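Local coordinates for protein CurF (Lyngbya majuscula, PDB 2Q35) that probably catalyses a decarboxylation during polyketide chain beta-branching, as the crotonase-fold ECH2 domain of CurF, at residues L9-Q15 with Q186-Q190; Q46-V50 with I192-R197; C89-I93 with L200-K204. The protein carries 1 engineered substitution. All blocks are in the same frame, centred on the assembly; numbering follows the deposited sequence.

From the N terminus, the hairpin at 9-15 comes first; contact 1 sets it against helix 178-192 and closes a loop of 170 residues. The loop 46-50, leading into strand 50-54, meets residues 192-197 in contact 2, and the loop 89-93 before strand 93-97 meets helix 197-230 in contact 3. Both series of segments run in the same chain order, so all three closures cross and none nests. Contacts 1 and 2 join through Gly12 O and Lys49 N, 2.7 Å apart, and contacts 2 and 3 through the Arg197-Glu90 salt bridge. Together they tie the starts of three adjacent parallel strands, 13-18, 50-54 and 93-97, to two consecutive helices and the turn between them.

Contact 1 of 3, residues L9-Q15 with Q186-Q190; sequences LGNGVVQ and QQLGQ
Gln186 opens the helical side of this contact by laying its CG against CD1 of Leu9, 3.8 Å away, the two side chains crossing at about a right angle. Beyond CG the glutamine runs extended, and its NE2 donates to Gln15 OE1 over 3.3 Å. This is a long bond with an N-H...O angle of 144°, the two amide planes moderately turned against each other; the other end of the Gln15 amide, NE2, is bonded to Thr17. One turn on, Gly189 brings the helix backbone close to the strand: its CA is 6.3 Å from that of Val13, and its carbonyl O packs on Val13 CG2. A CB on this residue would come tight against Val13 CG1, so the glycine suits the close approach. Gln190 then carries the polar end of the contact. Its chain bends about the CB-CG bond, which swings the amide back across Val13 CG2 to the turn. There NE2 donates to Gly10 O at 3.1 Å, from above the carbonyl plane, while Val13 N reaches the same oxygen from the opposite face. Gln190 OE1 in turn accepts from Asn11 ND2 at 2.9 Å, with the two amides almost perpendicular (81°). A leucine in place of Gln190 would probably leave the Asn11 amide without this acceptor and Gly10 O with one donor fewer, setting the asparagine end free to turn. The element gripped here is a type I' turn from Gly10 to Val13, accompanied by a classic beta bulge in which Leu9 and Gly10 both face Val13. The axes of strand 13-15 and helix 186-190 pass 9.1 Å apart, running roughly antiparallel (149°), as helix 178-192 covers the beta-hairpin at the edge of the crotonase-fold sheet.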
loop_
_atom_site.group_PDB
_atom_site.type_symbol
_atom_site.label_atom_id
_atom_site.label_comp_id
_atom_site.label_asym_id
_atom_site.label_seq_id
_atom_site.Cartn_x
_atom_site.Cartn_y
_atom_site.Cartn_z
ATOM N N LEU A 9 21.696 19.417 -16.854
ATOM C CA LEU A 9 20.424 19.874 -17.424
ATOM C C LEU A 9 20.000 21.255 -16.934
ATOM O O LEU A 9 19.010 21.818 -17.469
ATOM C CB LEU A 9 19.318 18.861 -17.125
ATOM C CG LEU A 9 19.598 17.439 -17.604
ATOM C CD1 LEU A 9 18.395 16.571 -17.332
ATOM C CD2 LEU A 9 20.036 17.410 -19.060
ATOM N N GLY A 10 20.746 21.811 -15.967
ATOM C CA GLY A 10 20.436 23.133 -15.420
ATOM C C GLY A 10 19.751 23.068 -14.060
ATOM O O GLY A 10 19.031 22.109 -13.780
ATOM N N ASN A 11 19.958 24.122 -13.257
ATOM C CA ASN A 11 19.324 24.268 -11.942
ATOM C C ASN A 11 19.646 23.126 -10.999
ATOM O O ASN A 11 18.884 22.853 -10.067
ATOM C CB ASN A 11 17.815 24.398 -12.114
ATOM C CG ASN A 11 17.461 25.491 -13.103
ATOM O OD1 ASN A 11 18.004 26.595 -13.015
ATOM N ND2 ASN A 11 16.565 25.188 -14.052
ATOM N N GLY A 12 20.787 22.479 -11.235
ATOM C CA GLY A 12 21.223 21.390 -10.352
ATOM C C GLY A 12 20.696 20.011 -10.727
ATOM O O GLY A 12 20.947 19.033 -10.037
ATOM N N VAL A 13 19.947 19.911 -11.829
ATOM C CA VAL A 13 19.479 18.597 -12.302
ATOM C C VAL A 13 20.532 18.036 -13.259
ATOM O O VAL A 13 21.013 18.744 -14.182
ATOM C CB VAL A 13 18.099 18.712 -13.037
ATOM C CG1 VAL A 13 17.603 17.361 -13.478
ATOM C CG2 VAL A 13 17.069 19.323 -12.113
ATOM N N VAL A 14 20.890 16.776 -13.063
ATOM C CA VAL A 14 21.874 16.124 -13.953
ATOM C C VAL A 14 21.350 14.802 -14.474
ATOM O O VAL A 14 20.442 14.224 -13.897
ATOM C CB VAL A 14 23.276 15.958 -13.294
ATOM C CG1 VAL A 14 23.766 17.291 -12.795
ATOM C CG2 VAL A 14 23.213 14.934 -12.191
ATOM N N GLN A 15 21.896 14.355 -15.595
ATOM C CA GLN A 15 21.462 13.114 -16.186
ATOM C C GLN A 15 22.637 12.161 -16.306
ATOM O O GLN A 15 23.696 12.533 -16.817
ATOM C CB GLN A 15 20.825 13.406 -17.569
ATOM C CG GLN A 15 20.252 12.161 -18.266
ATOM C CD GLN A 15 19.622 12.508 -19.618
ATOM O OE1 GLN A 15 18.900 13.492 -19.711
ATOM N NE2 GLN A 15 19.937 11.733 -20.662
ATOM N N GLN A 186 12.578 14.725 -16.526
ATOM C CA GLN A 186 13.273 16.003 -16.470
ATOM C C GLN A 186 12.379 17.065 -15.857
ATOM O O GLN A 186 12.832 17.870 -15.035
ATOM C CB GLN A 186 13.746 16.434 -17.867
ATOM C CG GLN A 186 14.869 15.535 -18.418
ATOM C CD GLN A 186 15.114 15.732 -19.912
ATOM O OE1 GLN A 186 14.268 16.285 -20.618
ATOM N NE2 GLN A 186 16.250 15.261 -20.396
ATOM N N GLN A 187 11.107 17.054 -16.235
ATOM C CA GLN A 187 10.147 18.027 -15.687
ATOM C C GLN A 187 9.962 17.855 -14.190
ATOM O O GLN A 187 9.959 18.853 -13.447
ATOM C CB GLN A 187 8.806 17.949 -16.433
ATOM C CG GLN A 187 8.930 18.462 -17.865
ATOM C CD GLN A 187 7.629 18.438 -18.640
ATOM O OE1 GLN A 187 6.535 18.512 -18.066
ATOM N NE2 GLN A 187 7.742 18.355 -19.968
ATOM N N LEU A 188 9.831 16.594 -13.745
ATOM C CA LEU A 188 9.718 16.291 -12.328
ATOM C C LEU A 188 11.001 16.729 -11.619
ATOM O O LEU A 188 10.927 17.319 -10.525
ATOM C CB LEU A 188 9.464 14.795 -12.129
ATOM C CG LEU A 188 9.433 14.270 -10.681
ATOM C CD1 LEU A 188 8.400 14.993 -9.803
ATOM C CD2 LEU A 188 9.219 12.753 -10.718
ATOM N N GLY A 189 12.152 16.473 -12.238
ATOM C CA GLY A 189 13.449 16.808 -11.600
ATOM C C GLY A 189 13.527 18.315 -11.375
ATOM O O GLY A 189 13.964 18.781 -10.334
ATOM N N GLN A 190 13.083 19.094 -12.353
ATOM C CA GLN A 190 13.163 20.549 -12.209
ATOM C C GLN A 190 12.267 21.032 -11.067
ATOM O O GLN A 190 12.620 21.975 -10.364
ATOM C CB GLN A 190 12.798 21.243 -13.547
ATOM C CG GLN A 190 13.889 21.032 -14.631
ATOM C CD GLN A 190 15.247 21.682 -14.314
ATOM O OE1 GLN A 190 15.337 22.625 -13.534
ATOM N NE2 GLN A 190 16.296 21.182 -14.940
#

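Contact 2 of 3, residues Q46-V50 with I192-R197; sequences QQYKV and IAKSPR
Lys49 reaches across to the turn at 192-195 and holds two of its carbonyls with one ammonium group. NZ lies 2.9 Å from Ala193 O and 2.8 Å from Ser195 O, hydrogen-bonded to both; it approaches the first moderately tilted from the carbonyl plane, the second from well above it. The chain is extended beyond CG, and this straight reach brings CD and CE alongside the same oxygens before NZ bonds to both. Beneath lies the tightly packed part: Val50 CG2 meets Ile192 CG2 at 3.7 Å and Ala193 CB at 4.0 Å. The branch doing this is the one anti to the carbonyl carbon of Val50, since CG1 takes the place anti to the backbone N (chi1 -178°). Val50 stands where strand 50-54 of the crotonase-fold sheet begins; Ile192 and Ala193 end helix 178-192 and start the type I turn from Ile192 to Ser195 that leads to helix 197-230, with Pro196 as N-cap of this second helix. A neighbouring subunit also packs here, its Tyr156 on Ile192 and Ser195. Arg197 belongs to the close fit as well: extended from CG to NE, it sends NE to Tyr48 O over 2.9 Å, the acceptor lying near the guanidinium plane and the donor almost on the line of the C=O bond (162°). Its NH2 is taken by Glu90 in a salt bridge. Toward solvent the fit changes character. Exposed Gln46 merely rests over one guanidinium face, CD 4.3 Å above the plane and offset toward the rim, its amide turned 48° from that plane and its OE1 as far as 4.0 Å from Arg197 NH1.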
loop_
_atom_site.group_PDB
_atom_site.type_symbol
_atom_site.label_atom_id
_atom_site.label_comp_id
_atom_site.label_asym_id
_atom_site.label_seq_id
_atom_site.Cartn_x
_atom_site.Cartn_y
_atom_site.Cartn_z
ATOM N N GLN A 46 28.690 19.907 -5.263
ATOM C CA GLN A 46 27.706 20.410 -4.308
ATOM C C GLN A 46 26.541 21.127 -4.969
ATOM O O GLN A 46 25.502 21.346 -4.351
ATOM C CB GLN A 46 28.384 21.378 -3.336
ATOM C CG GLN A 46 29.304 20.696 -2.352
ATOM C CD GLN A 46 28.534 19.986 -1.252
ATOM O OE1 GLN A 46 27.837 20.626 -0.452
ATOM N NE2 GLN A 46 28.649 18.667 -1.207
ATOM N N GLN A 47 26.715 21.509 -6.216
ATOM C CA GLN A 47 25.644 22.229 -6.908
ATOM C C GLN A 47 24.556 21.287 -7.429
ATOM O O GLN A 47 23.455 21.751 -7.782
ATOM C CB GLN A 47 26.217 23.048 -8.061
ATOM C CG GLN A 47 27.288 24.056 -7.609
ATOM C CD GLN A 47 26.766 25.127 -6.643
ATOM O OE1 GLN A 47 25.770 25.805 -6.916
ATOM N NE2 GLN A 47 27.456 25.289 -5.512
ATOM N N TYR A 48 24.859 19.988 -7.506
ATOM C CA TYR A 48 23.882 19.034 -8.024
ATOM C C TYR A 48 22.835 18.683 -6.987
ATOM O O TYR A 48 23.168 18.451 -5.798
ATOM C CB TYR A 48 24.554 17.772 -8.555
ATOM C CG TYR A 48 25.508 17.989 -9.699
ATOM C CD1 TYR A 48 25.495 19.172 -10.451
ATOM C CD2 TYR A 48 26.383 16.975 -10.085
ATOM C CE1 TYR A 48 26.375 19.344 -11.551
ATOM C CE2 TYR A 48 27.229 17.125 -11.172
ATOM C CZ TYR A 48 27.244 18.308 -11.889
ATOM O OH TYR A 48 28.105 18.454 -12.956
ATOM N N LYS A 49 21.572 18.628 -7.432
ATOM C CA LYS A 49 20.439 18.420 -6.537
ATOM C C LYS A 49 19.563 17.215 -6.883
ATOM O O LYS A 49 18.885 16.681 -6.001
ATOM C CB LYS A 49 19.515 19.661 -6.485
ATOM C CG LYS A 49 20.132 20.917 -5.944
ATOM C CD LYS A 49 19.032 21.955 -6.000
ATOM C CE LYS A 49 19.368 23.217 -5.295
ATOM N NZ LYS A 49 18.256 24.164 -5.491
ATOM N N VAL A 50 19.495 16.857 -8.173
ATOM C CA VAL A 50 18.622 15.733 -8.637
ATOM C C VAL A 50 19.371 14.982 -9.712
ATOM O O VAL A 50 19.972 15.603 -10.593
ATOM C CB VAL A 50 17.246 16.237 -9.210
ATOM C CG1 VAL A 50 16.366 15.057 -9.619
ATOM C CG2 VAL A 50 16.490 17.103 -8.204
ATOM N N ILE A 192 11.498 19.295 -8.363
ATOM C CA ILE A 192 12.190 18.886 -7.121
ATOM C C ILE A 192 13.348 19.842 -6.821
ATOM O O ILE A 192 13.548 20.241 -5.652
ATOM C CB ILE A 192 12.646 17.436 -7.207
ATOM C CG1 ILE A 192 11.425 16.511 -7.248
ATOM C CG2 ILE A 192 13.525 17.062 -5.981
ATOM C CD1 ILE A 192 11.789 15.037 -7.544
ATOM N N ALA A 193 14.101 20.206 -7.862
ATOM C CA ALA A 193 15.320 21.037 -7.695
ATOM C C ALA A 193 15.042 22.466 -7.235
ATOM O O ALA A 193 15.993 23.207 -6.976
ATOM C CB ALA A 193 16.183 21.036 -8.967
ATOM N N LYS A 194 13.760 22.879 -7.181
ATOM C CA LYS A 194 13.421 24.217 -6.651
ATOM C C LYS A 194 13.746 24.370 -5.155
ATOM O O LYS A 194 13.862 25.497 -4.658
ATOM C CB LYS A 194 11.956 24.589 -6.904
ATOM C CG LYS A 194 11.655 24.851 -8.369
ATOM C CD LYS A 194 10.231 25.364 -8.563
ATOM C CE LYS A 194 9.923 25.559 -10.027
ATOM N NZ LYS A 194 8.512 26.010 -10.217
ATOM N N SER A 195 13.885 23.250 -4.455
ATOM C CA SER A 195 14.188 23.262 -3.017
ATOM C C SER A 195 15.678 23.396 -2.760
ATOM O O SER A 195 16.493 22.984 -3.588
ATOM C CB SER A 195 13.719 21.956 -2.394
ATOM O OG SER A 195 12.308 21.865 -2.400
ATOM N N PRO A 196 16.045 23.931 -1.585
ATOM C CA PRO A 196 17.448 23.997 -1.186
ATOM C C PRO A 196 18.035 22.592 -1.097
ATOM O O PRO A 196 17.355 21.646 -0.634
ATOM C CB PRO A 196 17.391 24.624 0.217
ATOM C CG PRO A 196 16.059 25.361 0.280
ATOM C CD PRO A 196 15.142 24.522 -0.572
ATOM N N ARG A 197 19.287 22.458 -1.523
ATOM C CA ARG A 197 19.939 21.158 -1.510
ATOM C C ARG A 197 19.943 20.542 -0.097
ATOM O O ARG A 197 19.661 19.344 0.054
ATOM C CB ARG A 197 21.371 21.269 -2.038
ATOM C CG ARG A 197 22.010 19.927 -2.277
ATOM C CD ARG A 197 23.419 20.084 -2.782
ATOM N NE ARG A 197 24.074 18.809 -3.080
ATOM C CZ ARG A 197 24.638 18.020 -2.163
ATOM N NH1 ARG A 197 24.564 18.326 -0.872
ATOM N NH2 ARG A 197 25.222 16.899 -2.542
#

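Contact 3 of 3, residues C89-I93 with L200-K204; sequences CEIPI and LVALK
Lys204 points from helix 197-230 into the loop 89-93, which feeds strand 93-97 of the crotonase-fold sheet. With CG anti to the backbone N (chi1 176°) and the chain extended beyond it, the side chain carries its ammonium past Glu90 O, CD lying 3.6 Å from that oxygen, into buried surroundings. There NZ donates to Ile91 O at 2.9 Å, coming from above the carbonyl plane, 55° out of it, and more weakly to Cys89 O at 3.2 Å. Its strongest partner is Asp113, in a salt bridge; the same carboxylate oxygen, OD2, also accepts from Ile93 N, so the buried charge is probably offset by this aspartate. Tyr156 of a neighbouring subunit packs on both Lys204 and Pro92. Glu90 O is served differently: a water donates to it and to Val201 O, bridging loop and helix. The carboxylate of Glu90 is engaged by Arg197, while its OE1 only brushes Val201 CG1. Apolar contacts close the rest. Pro92 CD lies against Leu200 CB, and Ile91 CG2 meets Val201 CG2 at 3.9 Å.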
loop_
_atom_site.group_PDB
_atom_site.type_symbol
_atom_site.label_atom_id
_atom_site.label_comp_id
_atom_site.label_asym_id
_atom_site.label_seq_id
_atom_site.Cartn_x
_atom_site.Cartn_y
_atom_site.Cartn_z
ATOM N N CYS A 89 23.830 7.331 -2.878
ATOM C CA CYS A 89 23.689 8.687 -3.424
ATOM C C CYS A 89 22.759 9.487 -2.503
ATOM O O CYS A 89 21.654 9.035 -2.188
ATOM C CB CYS A 89 23.072 8.585 -4.817
ATOM S SG CYS A 89 22.820 10.236 -5.574
ATOM N N GLU A 90 23.204 10.672 -2.071
ATOM C CA GLU A 90 22.471 11.408 -1.035
ATOM C C GLU A 90 21.417 12.361 -1.553
ATOM O O GLU A 90 20.633 12.901 -0.764
ATOM C CB GLU A 90 23.437 12.126 -0.095
ATOM C CG GLU A 90 24.067 13.357 -0.713
ATOM C CD GLU A 90 25.074 14.064 0.190
ATOM O OE1 GLU A 90 25.176 13.728 1.395
ATOM O OE2 GLU A 90 25.758 14.983 -0.329
ATOM N N ILE A 91 21.415 12.575 -2.866
ATOM C CA ILE A 91 20.394 13.421 -3.508
ATOM C C ILE A 91 19.358 12.572 -4.233
ATOM O O ILE A 91 19.627 11.439 -4.606
ATOM C CB ILE A 91 21.014 14.495 -4.447
ATOM C CG1 ILE A 91 21.929 13.855 -5.499
ATOM C CG2 ILE A 91 21.762 15.567 -3.603
ATOM C CD1 ILE A 91 22.275 14.801 -6.651
ATOM N N PRO A 92 18.137 13.113 -4.409
ATOM C CA PRO A 92 17.091 12.311 -5.072
ATOM C C PRO A 92 17.457 11.857 -6.488
ATOM O O PRO A 92 18.105 12.598 -7.254
ATOM C CB PRO A 92 15.893 13.272 -5.168
ATOM C CG PRO A 92 16.242 14.486 -4.441
ATOM C CD PRO A 92 17.662 14.429 -3.948
ATOM N N ILE A 93 17.043 10.635 -6.798
ATOM C CA ILE A 93 17.260 10.029 -8.108
ATOM C C ILE A 93 15.908 9.700 -8.744
ATOM O O ILE A 93 15.031 9.118 -8.083
ATOM C CB ILE A 93 18.099 8.725 -7.991
ATOM C CG1 ILE A 93 19.453 8.982 -7.342
ATOM C CG2 ILE A 93 18.292 8.025 -9.378
ATOM C CD1 ILE A 93 20.163 7.640 -6.993
ATOM N N LEU A 200 16.688 18.914 0.574
ATOM C CA LEU A 200 16.526 17.681 -0.230
ATOM C C LEU A 200 17.285 16.506 0.395
ATOM O O LEU A 200 16.743 15.399 0.512
ATOM C CB LEU A 200 16.968 17.904 -1.667
ATOM C CG LEU A 200 16.056 18.838 -2.481
ATOM C CD1 LEU A 200 16.780 19.158 -3.812
ATOM C CD2 LEU A 200 14.717 18.204 -2.718
ATOM N N VAL A 201 18.526 16.758 0.808
ATOM C CA VAL A 201 19.382 15.719 1.382
ATOM C C VAL A 201 18.776 15.214 2.707
ATOM O O VAL A 201 18.641 13.995 2.921
ATOM C CB VAL A 201 20.825 16.229 1.561
ATOM C CG1 VAL A 201 21.661 15.214 2.376
ATOM C CG2 VAL A 201 21.449 16.493 0.197
ATOM N N ALA A 202 18.338 16.153 3.539
ATOM C CA ALA A 202 17.754 15.832 4.852
ATOM C C ALA A 202 16.450 15.044 4.701
ATOM O O ALA A 202 16.217 14.030 5.380
ATOM C CB ALA A 202 17.534 17.083 5.642
ATOM N N LEU A 203 15.612 15.483 3.760
ATOM C CA LEU A 203 14.352 14.809 3.538
ATOM C C LEU A 203 14.582 13.396 3.033
ATOM O O LEU A 203 13.940 12.465 3.503
ATOM C CB LEU A 203 13.503 15.603 2.510
ATOM C CG LEU A 203 12.132 14.987 2.226
ATOM C CD1 LEU A 203 11.276 14.930 3.479
ATOM C CD2 LEU A 203 11.412 15.818 1.097
ATOM N N LYS A 204 15.467 13.242 2.045
ATOM C CA LYS A 204 15.706 11.922 1.451
ATOM C C LYS A 204 16.215 10.954 2.508
ATOM O O LYS A 204 15.779 9.782 2.555
ATOM C CB LYS A 204 16.702 12.008 0.278
ATOM C CG LYS A 204 17.018 10.634 -0.269
ATOM C CD LYS A 204 17.884 10.665 -1.490
ATOM C CE LYS A 204 18.410 9.270 -1.788
ATOM N NZ LYS A 204 18.677 9.096 -3.239
HETATM O O HOH W 1 20.236 12.012 1.762
#